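Local coordinates for protein transcription elongation factor SPT6 (Candida glabrata, PDB 3PJP) that binds the phosphorylated C-terminal repeat domain of RNA polymerase II through this tandem SH2 domain and probably acts as a histone H3-H4 chaperone during transcription elongation, at residues A[136-141]-A[148-153]; A[57-62]-A[76-81]. All coordinates share one frame; numbering follows the deposited sequence.

Interaction 1: residues A[136-141]-A[148-153]; sequences YFSLNY and YLIFKL
Tyr-148 packs against Asn-140 and Ser-138 in an antiparallel beta hairpin of the second SH2 sheet, formed by strands 134-139 and 146-152. The Asn-140 amide stacks on the Tyr-148 ring, with the two planes 22° apart. Asn-140 CB lies over the same face, 4.2 Å from the centroid of the Tyr-148 ring, in a CH-pi contact. The Asn-140 side chain has CG anti to the backbone N (chi1 -172°), which lays the amide across the ring. Its OD1 accepts a hydrogen bond from Asn-143 ND2 in the turn, which probably helps to fix the rotation of the amide. Ser-138 OG sits at the ring edge, near its plane, 3.6 Å from Tyr-148 CD2.

On the other face of the sheet, Phe-137 and Leu-149 lie side by side and point the same way. Their ends meet at Phe-137 CE1 and Leu-149 CD1, 3.9 Å apart. Helix 181-191 covers this face, with Leu-184 and Cys-185 against Phe-137. Helix 115-128 covers the face of Tyr-136 and Ile-150.

Two hydrogen-bonded pairs set the register. Ser-138 pairs with Tyr-148, and Tyr-136 with Ile-150. Between them, Phe-137 CA makes a CA-H...O contact of 3.2 Å with Tyr-148 O. The straightest bond of the ladder runs from Ile-150 N to Tyr-136 O, 3.0 Å long with 171° at the hydrogen.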
ATOM      1  N   TYR A 136       7.769  10.453  11.423  1.00 18.77           N
ATOM      2  CA  TYR A 136       8.305   9.301  10.708  1.00 19.30           C
ATOM      3  C   TYR A 136       7.184   8.490  10.081  1.00 19.53           C
ATOM      4  O   TYR A 136       6.052   8.523  10.559  1.00 17.63           O
ATOM      5  CB  TYR A 136       9.102   8.417  11.662  1.00 19.15           C
ATOM      6  CG  TYR A 136      10.343   9.090  12.180  1.00 22.91           C
ATOM      7  CD1 TYR A 136      11.350   9.486  11.311  1.00 26.30           C
ATOM      8  CD2 TYR A 136      10.507   9.338  13.538  1.00 30.00           C
ATOM      9  CE1 TYR A 136      12.495  10.111  11.782  1.00 31.82           C
ATOM     10  CE2 TYR A 136      11.645   9.955  14.017  1.00 32.12           C
ATOM     11  CZ  TYR A 136      12.634  10.343  13.135  1.00 31.98           C
ATOM     12  OH  TYR A 136      13.768  10.962  13.610  1.00 38.95           O
ATOM     13  N   PHE A 137       7.507   7.778   9.002  1.00 18.78           N
ATOM     14  CA  PHE A 137       6.628   6.768   8.425  1.00 16.50           C
ATOM     15  C   PHE A 137       7.181   5.409   8.808  1.00 16.58           C
ATOM     16  O   PHE A 137       8.399   5.237   8.917  1.00 17.20           O
ATOM     17  CB  PHE A 137       6.604   6.879   6.892  1.00 17.72           C
ATOM     18  CG  PHE A 137       6.148   8.210   6.381  1.00 16.04           C
ATOM     19  CD1 PHE A 137       4.798   8.508   6.287  1.00 18.53           C
ATOM     20  CD2 PHE A 137       7.069   9.163   5.983  1.00 21.34           C
ATOM     21  CE1 PHE A 137       4.376   9.734   5.809  1.00 21.19           C
ATOM     22  CE2 PHE A 137       6.650  10.396   5.505  1.00 20.73           C
ATOM     23  CZ  PHE A 137       5.309  10.679   5.414  1.00 18.25           C
ATOM     24  N   SER A 138       6.287   4.449   9.023  1.00 15.88           N
ATOM     25  CA  SER A 138       6.680   3.060   9.234  1.00 12.96           C
ATOM     26  C   SER A 138       5.620   2.106   8.677  1.00 13.65           C
ATOM     27  O   SER A 138       4.495   2.502   8.388  1.00 17.42           O
ATOM     28  CB  SER A 138       6.936   2.798  10.726  1.00 15.10           C
ATOM     29  OG  SER A 138       5.760   3.014  11.474  1.00 17.55           O
ATOM     30  N   LEU A 139       5.986   0.838   8.494  1.00 12.96           N
ATOM     31  CA  LEU A 139       5.062  -0.116   7.918  1.00 15.30           C
ATOM     32  C   LEU A 139       4.029  -0.610   8.915  1.00 17.41           C
ATOM     33  O   LEU A 139       4.347  -0.905  10.064  1.00 21.02           O
ATOM     34  CB  LEU A 139       5.825  -1.302   7.334  1.00 17.62           C
ATOM     35  CG  LEU A 139       6.325  -1.101   5.905  1.00 23.20           C
ATOM     36  CD1 LEU A 139       7.350  -2.177   5.542  1.00 30.16           C
ATOM     37  CD2 LEU A 139       5.154  -1.125   4.936  1.00 25.51           C
ATOM     38  N   ASN A 140       2.781  -0.681   8.467  1.00 15.66           N
ATOM     39  CA  ASN A 140       1.715  -1.294   9.249  1.00 15.39           C
ATOM     40  C   ASN A 140       1.722  -2.785   8.953  1.00 18.15           C
ATOM     41  O   ASN A 140       1.238  -3.230   7.916  1.00 17.69           O
ATOM     42  CB  ASN A 140       0.361  -0.674   8.882  1.00 19.85           C
ATOM     43  CG  ASN A 140      -0.773  -1.123   9.810  1.00 17.38           C
ATOM     44  OD1 ASN A 140      -0.787  -2.261  10.305  1.00 18.79           O
ATOM     45  ND2 ASN A 140      -1.728  -0.230  10.048  1.00 18.43           N
ATOM     46  N   TYR A 141       2.271  -3.563   9.877  1.00 19.34           N
ATOM     47  CA  TYR A 141       2.488  -4.973   9.599  1.00 17.32           C
ATOM     48  C   TYR A 141       1.225  -5.811   9.723  1.00 17.98           C
ATOM     49  O   TYR A 141       1.169  -6.937   9.231  1.00 25.66           O
ATOM     50  CB  TYR A 141       3.612  -5.532  10.475  1.00 19.80           C
ATOM     51  CG  TYR A 141       4.973  -4.952  10.149  1.00 25.04           C
ATOM     52  CD1 TYR A 141       5.488  -3.888  10.877  1.00 28.07           C
ATOM     53  CD2 TYR A 141       5.733  -5.456   9.102  1.00 34.36           C
ATOM     54  CE1 TYR A 141       6.726  -3.348  10.577  1.00 33.83           C
ATOM     55  CE2 TYR A 141       6.971  -4.923   8.791  1.00 36.21           C
ATOM     56  CZ  TYR A 141       7.463  -3.869   9.531  1.00 39.89           C
ATOM     57  OH  TYR A 141       8.698  -3.329   9.230  1.00 42.45           O
ATOM     58  N   TYR A 148       2.067   3.745   8.949  1.00 13.55           N
ATOM     59  CA  TYR A 148       1.791   4.721   9.993  1.00 15.31           C
ATOM     60  C   TYR A 148       2.511   6.025   9.684  1.00 16.60           C
ATOM     61  O   TYR A 148       3.593   6.025   9.096  1.00 18.49           O
ATOM     62  CB  TYR A 148       2.251   4.230  11.363  1.00 15.66           C
ATOM     63  CG  TYR A 148       1.655   2.930  11.799  1.00 16.94           C
ATOM     64  CD1 TYR A 148       0.302   2.823  12.096  1.00 17.13           C
ATOM     65  CD2 TYR A 148       2.452   1.803  11.931  1.00 17.52           C
ATOM     66  CE1 TYR A 148      -0.239   1.615  12.514  1.00 20.25           C
ATOM     67  CE2 TYR A 148       1.926   0.597  12.339  1.00 21.32           C
ATOM     68  CZ  TYR A 148       0.584   0.503  12.632  1.00 22.81           C
ATOM     69  OH  TYR A 148       0.084  -0.717  13.048  1.00 22.12           O
ATOM     70  N   LEU A 149       1.885   7.134  10.061  1.00 13.29           N
ATOM     71  CA  LEU A 149       2.517   8.440  10.072  1.00 14.72           C
ATOM     72  C   LEU A 149       2.440   8.906  11.518  1.00 14.80           C
ATOM     73  O   LEU A 149       1.369   9.250  12.004  1.00 16.48           O
ATOM     74  CB  LEU A 149       1.760   9.400   9.156  1.00 17.23           C
ATOM     75  CG  LEU A 149       2.019  10.911   9.207  1.00 19.69           C
ATOM     76  CD1 LEU A 149       3.496  11.267   9.317  1.00 22.97           C
ATOM     77  CD2 LEU A 149       1.417  11.554   7.971  1.00 23.06           C
ATOM     78  N   ILE A 150       3.576   8.876  12.204  1.00 12.94           N
ATOM     79  CA  ILE A 150       3.624   9.119  13.647  1.00 12.08           C
ATOM     80  C   ILE A 150       4.404  10.411  13.863  1.00 15.22           C
ATOM     81  O   ILE A 150       5.495  10.583  13.311  1.00 16.85           O
ATOM     82  CB  ILE A 150       4.310   7.960  14.378  1.00 14.11           C
ATOM     83  CG1 ILE A 150       3.736   6.619  13.896  1.00 20.37           C
ATOM     84  CG2 ILE A 150       4.172   8.115  15.901  1.00 14.99           C
ATOM     85  CD1 ILE A 150       4.354   5.404  14.546  1.00 23.42           C
ATOM     86  N   PHE A 151       3.833  11.323  14.644  1.00 13.85           N
ATOM     87  CA  PHE A 151       4.372  12.682  14.753  1.00 16.18           C
ATOM     88  C   PHE A 151       4.084  13.344  16.097  1.00 17.31           C
ATOM     89  O   PHE A 151       3.163  12.964  16.815  1.00 16.94           O
ATOM     90  CB  PHE A 151       3.862  13.576  13.603  1.00 17.87           C
ATOM     91  CG  PHE A 151       2.365  13.762  13.575  1.00 16.68           C
ATOM     92  CD1 PHE A 151       1.788  14.894  14.114  1.00 20.39           C
ATOM     93  CD2 PHE A 151       1.539  12.817  12.990  1.00 21.38           C
ATOM     94  CE1 PHE A 151       0.412  15.080  14.084  1.00 18.24           C
ATOM     95  CE2 PHE A 151       0.153  13.004  12.950  1.00 18.96           C
ATOM     96  CZ  PHE A 151      -0.404  14.148  13.503  1.00 18.05           C
ATOM     97  N   LYS A 152       4.889  14.350  16.411  1.00 18.23           N
ATOM     98  CA  LYS A 152       4.744  15.109  17.641  1.00 20.14           C
ATOM     99  C   LYS A 152       5.299  16.500  17.374  1.00 22.04           C
ATOM    100  O   LYS A 152       6.433  16.647  16.902  1.00 23.20           O
ATOM    101  CB  LYS A 152       5.522  14.409  18.757  1.00 17.99           C
ATOM    102  CG  LYS A 152       5.302  14.952  20.149  1.00 23.73           C
ATOM    103  CD  LYS A 152       6.102  14.124  21.157  1.00 22.92           C
ATOM    104  CE  LYS A 152       5.956  14.652  22.581  1.00 28.01           C
ATOM    105  NZ  LYS A 152       4.670  14.210  23.161  1.00 29.51           N
ATOM    106  N   LEU A 153       4.488  17.517  17.654  1.00 18.90           N
ATOM    107  CA  LEU A 153       4.805  18.903  17.327  1.00 25.97           C
ATOM    108  C   LEU A 153       5.890  19.503  18.229  1.00 24.64           C
ATOM    109  O   LEU A 153       6.769  20.230  17.764  1.00 25.63           O
ATOM    110  CB  LEU A 153       3.536  19.753  17.427  1.00 25.66           C
ATOM    111  CG  LEU A 153       3.714  21.245  17.145  1.00 31.76           C
ATOM    112  CD1 LEU A 153       3.881  21.505  15.651  1.00 33.92           C
ATOM    113  CD2 LEU A 153       2.546  22.041  17.707  1.00 34.13           C
TER

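Interaction 2: residues A[57-62]-A[76-81]; sequences QHVDIQ and LVVEGQ
Leu-76 meets Ile-61 through its CB, which lies 3.9 Å from Ile-61 CG2. The two side chains cross at a slant. Leu-76 also rests on Ile-89 of helix 86-105, so this face of the sheet is buried. Its CA makes a CA-H...O contact with Gln-62 O.

Val-77 forms an antiparallel hydrogen-bonded pair with Gln-62. Val-77 N donates to Gln-62 O at 2.7 Å, and Gln-62 N donates back to Val-77 O at 2.9 Å. Both donors lie in the plane of the carbonyl they meet. Gln-62 CB and Val-77 CB are 4.2 Å apart on the partly exposed face. The Gln-62 chain then bends at chi2 (86°), and its end leads away from Val-77. Gln-62 NE2 hydrogen-bonds to Asp-43 OD2.

Val-78 is buried and uses both methyl groups. CG2 touches Ile-61 CG1. Val-78 CG1 is anti to the backbone N (chi1 -173°) and reaches Val-59 CG1 at 3.4 Å, tighter than a usual carbon contact. Tyr-93 of helix 86-105 touches both valines.

At Glu-79 the strands have parted, and water takes over. One water donates to Asp-60 O at 2.6 Å and accepts from Glu-79 N at 2.9 Å. A second water links Asp-60 N and Glu-79 OE2 by weak bonds. Glu-79 OE2 also forms a salt bridge with Lys-97.

Gly-80 and Gln-81 complete the turn. Val-78 and Gln-81 exchange two backbone hydrogen bonds across it. This is a type I' beta turn, a tight link between antiparallel strands, at the splayed edge of the first SH2 sheet, where strand 75-78 hands over to strand 81-83.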
ATOM      1  N   GLN A  57       0.137  -8.660   0.246  1.00 18.00           N
ATOM      2  CA  GLN A  57      -1.140  -8.053  -0.061  1.00 16.93           C
ATOM      3  C   GLN A  57      -1.892  -8.851  -1.105  1.00 15.95           C
ATOM      4  O   GLN A  57      -1.310  -9.328  -2.085  1.00 19.15           O
ATOM      5  CB  GLN A  57      -0.950  -6.608  -0.520  1.00 20.22           C
ATOM      6  CG  GLN A  57      -2.235  -5.932  -0.937  1.00 22.44           C
ATOM      7  CD  GLN A  57      -2.033  -4.470  -1.241  1.00 19.73           C
ATOM      8  OE1 GLN A  57      -1.575  -4.103  -2.326  1.00 18.59           O
ATOM      9  NE2 GLN A  57      -2.347  -3.619  -0.270  1.00 23.37           N
ATOM     10  N   HIS A  58      -3.193  -8.995  -0.886  1.00 17.03           N
ATOM     11  CA  HIS A  58      -4.073  -9.633  -1.846  1.00 17.23           C
ATOM     12  C   HIS A  58      -4.959  -8.576  -2.501  1.00 19.49           C
ATOM     13  O   HIS A  58      -5.619  -7.788  -1.813  1.00 20.99           O
ATOM     14  CB  HIS A  58      -4.906 -10.702  -1.148  1.00 21.89           C
ATOM     15  CG  HIS A  58      -4.085 -11.725  -0.423  1.00 20.34           C
ATOM     16  ND1 HIS A  58      -3.644 -12.885  -1.024  1.00 22.40           N
ATOM     17  CD2 HIS A  58      -3.624 -11.763   0.850  1.00 19.89           C
ATOM     18  CE1 HIS A  58      -2.952 -13.597  -0.151  1.00 21.69           C
ATOM     19  NE2 HIS A  58      -2.924 -12.939   0.995  1.00 22.75           N
ATOM     20  N   VAL A  59      -4.936  -8.562  -3.829  1.00 19.08           N
ATOM     21  CA  VAL A  59      -5.607  -7.548  -4.635  1.00 23.46           C
ATOM     22  C   VAL A  59      -6.696  -8.218  -5.452  1.00 24.54           C
ATOM     23  O   VAL A  59      -6.433  -9.184  -6.183  1.00 26.07           O
ATOM     24  CB  VAL A  59      -4.596  -6.880  -5.562  1.00 24.06           C
ATOM     25  CG1 VAL A  59      -5.257  -5.761  -6.386  1.00 33.80           C
ATOM     26  CG2 VAL A  59      -3.428  -6.340  -4.753  1.00 32.20           C
ATOM     27  N   ASP A  60      -7.926  -7.732  -5.320  1.00 19.31           N
ATOM     28  CA  ASP A  60      -9.019  -8.335  -6.065  1.00 22.44           C
ATOM     29  C   ASP A  60      -9.152  -7.742  -7.451  1.00 17.45           C
ATOM     30  O   ASP A  60      -9.002  -6.542  -7.643  1.00 21.78           O
ATOM     31  CB  ASP A  60     -10.351  -8.212  -5.333  1.00 27.05           C
ATOM     32  CG  ASP A  60     -11.488  -8.855  -6.109  1.00 23.96           C
ATOM     33  OD1 ASP A  60     -11.616 -10.095  -6.067  1.00 36.74           O
ATOM     34  OD2 ASP A  60     -12.252  -8.117  -6.757  1.00 43.41           O
ATOM     35  N   ILE A  61      -9.423  -8.618  -8.413  1.00 17.81           N
ATOM     36  CA  ILE A  61      -9.711  -8.216  -9.783  1.00 17.97           C
ATOM     37  C   ILE A  61     -11.145  -8.611 -10.138  1.00 17.82           C
ATOM     38  O   ILE A  61     -11.503  -9.793 -10.115  1.00 20.88           O
ATOM     39  CB  ILE A  61      -8.724  -8.874 -10.774  1.00 18.17           C
ATOM     40  CG1 ILE A  61      -7.284  -8.500 -10.427  1.00 17.88           C
ATOM     41  CG2 ILE A  61      -9.013  -8.415 -12.192  1.00 19.73           C
ATOM     42  CD1 ILE A  61      -6.257  -9.389 -11.108  1.00 23.10           C
ATOM     43  N   GLN A  62     -11.972  -7.623 -10.455  1.00 16.92           N
ATOM     44  CA  GLN A  62     -13.344  -7.885 -10.879  1.00 18.92           C
ATOM     45  C   GLN A  62     -13.425  -7.941 -12.405  1.00 18.44           C
ATOM     46  O   GLN A  62     -12.924  -7.051 -13.111  1.00 20.41           O
ATOM     47  CB  GLN A  62     -14.286  -6.804 -10.348  1.00 21.15           C
ATOM     48  CG  GLN A  62     -15.691  -6.820 -10.950  1.00 29.51           C
ATOM     49  CD  GLN A  62     -16.640  -7.771 -10.245  1.00 31.42           C
ATOM     50  OE1 GLN A  62     -16.951  -7.595  -9.063  1.00 30.37           O
ATOM     51  NE2 GLN A  62     -17.109  -8.788 -10.968  1.00 24.76           N
ATOM     52  N   LEU A  76     -11.161  -5.609 -16.977  1.00 15.12           N
ATOM     53  CA  LEU A  76     -10.807  -6.024 -15.625  1.00 16.31           C
ATOM     54  C   LEU A  76     -10.680  -4.814 -14.730  1.00 16.45           C
ATOM     55  O   LEU A  76     -10.026  -3.846 -15.092  1.00 18.17           O
ATOM     56  CB  LEU A  76      -9.474  -6.768 -15.643  1.00 18.73           C
ATOM     57  CG  LEU A  76      -9.343  -7.954 -16.605  1.00 18.01           C
ATOM     58  CD1 LEU A  76      -7.918  -8.475 -16.559  1.00 20.13           C
ATOM     59  CD2 LEU A  76     -10.350  -9.064 -16.305  1.00 19.89           C
ATOM     60  N   VAL A  77     -11.285  -4.891 -13.552  1.00 13.60           N
ATOM     61  CA  VAL A  77     -11.327  -3.735 -12.651  1.00 12.82           C
ATOM     62  C   VAL A  77     -10.506  -3.991 -11.394  1.00 16.48           C
ATOM     63  O   VAL A  77     -10.681  -5.012 -10.726  1.00 18.95           O
ATOM     64  CB  VAL A  77     -12.766  -3.397 -12.250  1.00 19.67           C
ATOM     65  CG1 VAL A  77     -12.795  -2.107 -11.417  1.00 16.68           C
ATOM     66  CG2 VAL A  77     -13.624  -3.228 -13.488  1.00 21.42           C
ATOM     67  N   VAL A  78      -9.581  -3.082 -11.096  1.00 13.46           N
ATOM     68  CA  VAL A  78      -8.825  -3.148  -9.854  1.00 13.45           C
ATOM     69  C   VAL A  78      -8.942  -1.810  -9.140  1.00 14.61           C
ATOM     70  O   VAL A  78      -8.601  -0.774  -9.702  1.00 15.97           O
ATOM     71  CB  VAL A  78      -7.336  -3.434 -10.078  1.00 18.28           C
ATOM     72  CG1 VAL A  78      -6.646  -3.660  -8.730  1.00 18.33           C
ATOM     73  CG2 VAL A  78      -7.160  -4.660 -10.952  1.00 19.67           C
ATOM     74  N   GLU A  79      -9.433  -1.861  -7.906  1.00 15.10           N
ATOM     75  CA  GLU A  79      -9.619  -0.661  -7.091  1.00 20.67           C
ATOM     76  C   GLU A  79     -10.209   0.504  -7.872  1.00 22.14           C
ATOM     77  O   GLU A  79      -9.676   1.622  -7.856  1.00 23.79           O
ATOM     78  CB  GLU A  79      -8.299  -0.271  -6.426  1.00 26.84           C
ATOM     79  CG  GLU A  79      -7.719  -1.398  -5.590  1.00 37.86           C
ATOM     80  CD  GLU A  79      -6.642  -0.935  -4.638  1.00 50.20           C
ATOM     81  OE1 GLU A  79      -6.546   0.286  -4.386  1.00 55.04           O
ATOM     82  OE2 GLU A  79      -5.895  -1.799  -4.135  1.00 54.74           O
ATOM     83  N   GLY A  80     -11.304   0.234  -8.576  1.00 20.64           N
ATOM     84  CA  GLY A  80     -12.060   1.291  -9.222  1.00 19.79           C
ATOM     85  C   GLY A  80     -11.553   1.675 -10.597  1.00 25.55           C
ATOM     86  O   GLY A  80     -12.192   2.451 -11.305  1.00 30.37           O
ATOM     87  N   GLN A  81     -10.410   1.125 -10.987  1.00 17.67           N
ATOM     88  CA  GLN A  81      -9.831   1.444 -12.280  1.00 14.68           C
ATOM     89  C   GLN A  81     -10.022   0.323 -13.302  1.00 14.95           C
ATOM     90  O   GLN A  81      -9.747  -0.850 -13.015  1.00 15.34           O
ATOM     91  CB  GLN A  81      -8.342   1.757 -12.143  1.00 18.93           C
ATOM     92  CG  GLN A  81      -7.692   2.060 -13.473  1.00 19.15           C
ATOM     93  CD  GLN A  81      -8.307   3.279 -14.118  1.00 24.84           C
ATOM     94  OE1 GLN A  81      -8.409   4.331 -13.490  1.00 24.61           O
ATOM     95  NE2 GLN A  81      -8.742   3.143 -15.370  1.00 25.27           N
TER
HETATM   96  O   HOH W   1      -9.693  -4.313  -6.412  1.00 19.47           O
HETATM   97  O   HOH W   2      -7.886  -4.551  -4.303  1.00 36.03           O

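The two contacts lie in different sheets of the tandem SH2 unit, on opposite sides of the chain's centre. Their own centres are 27 Å apart, their nearest atoms are about 9 Å apart, and they share no strand. Each joins neighbouring antiparallel strands at a similar angle. Interaction 1 is the more buried, with helices over both faces of its hairpin and a continuous ladder of direct backbone bonds. Interaction 2 is partly buried. It has one direct backbone pair, and one water, with a second held weakly, bridges where its strands diverge. An amide-on-ring stack marks 136-141 with 148-153, whereas aliphatic packing beside a solvated turn marks 57-62 with 76-81.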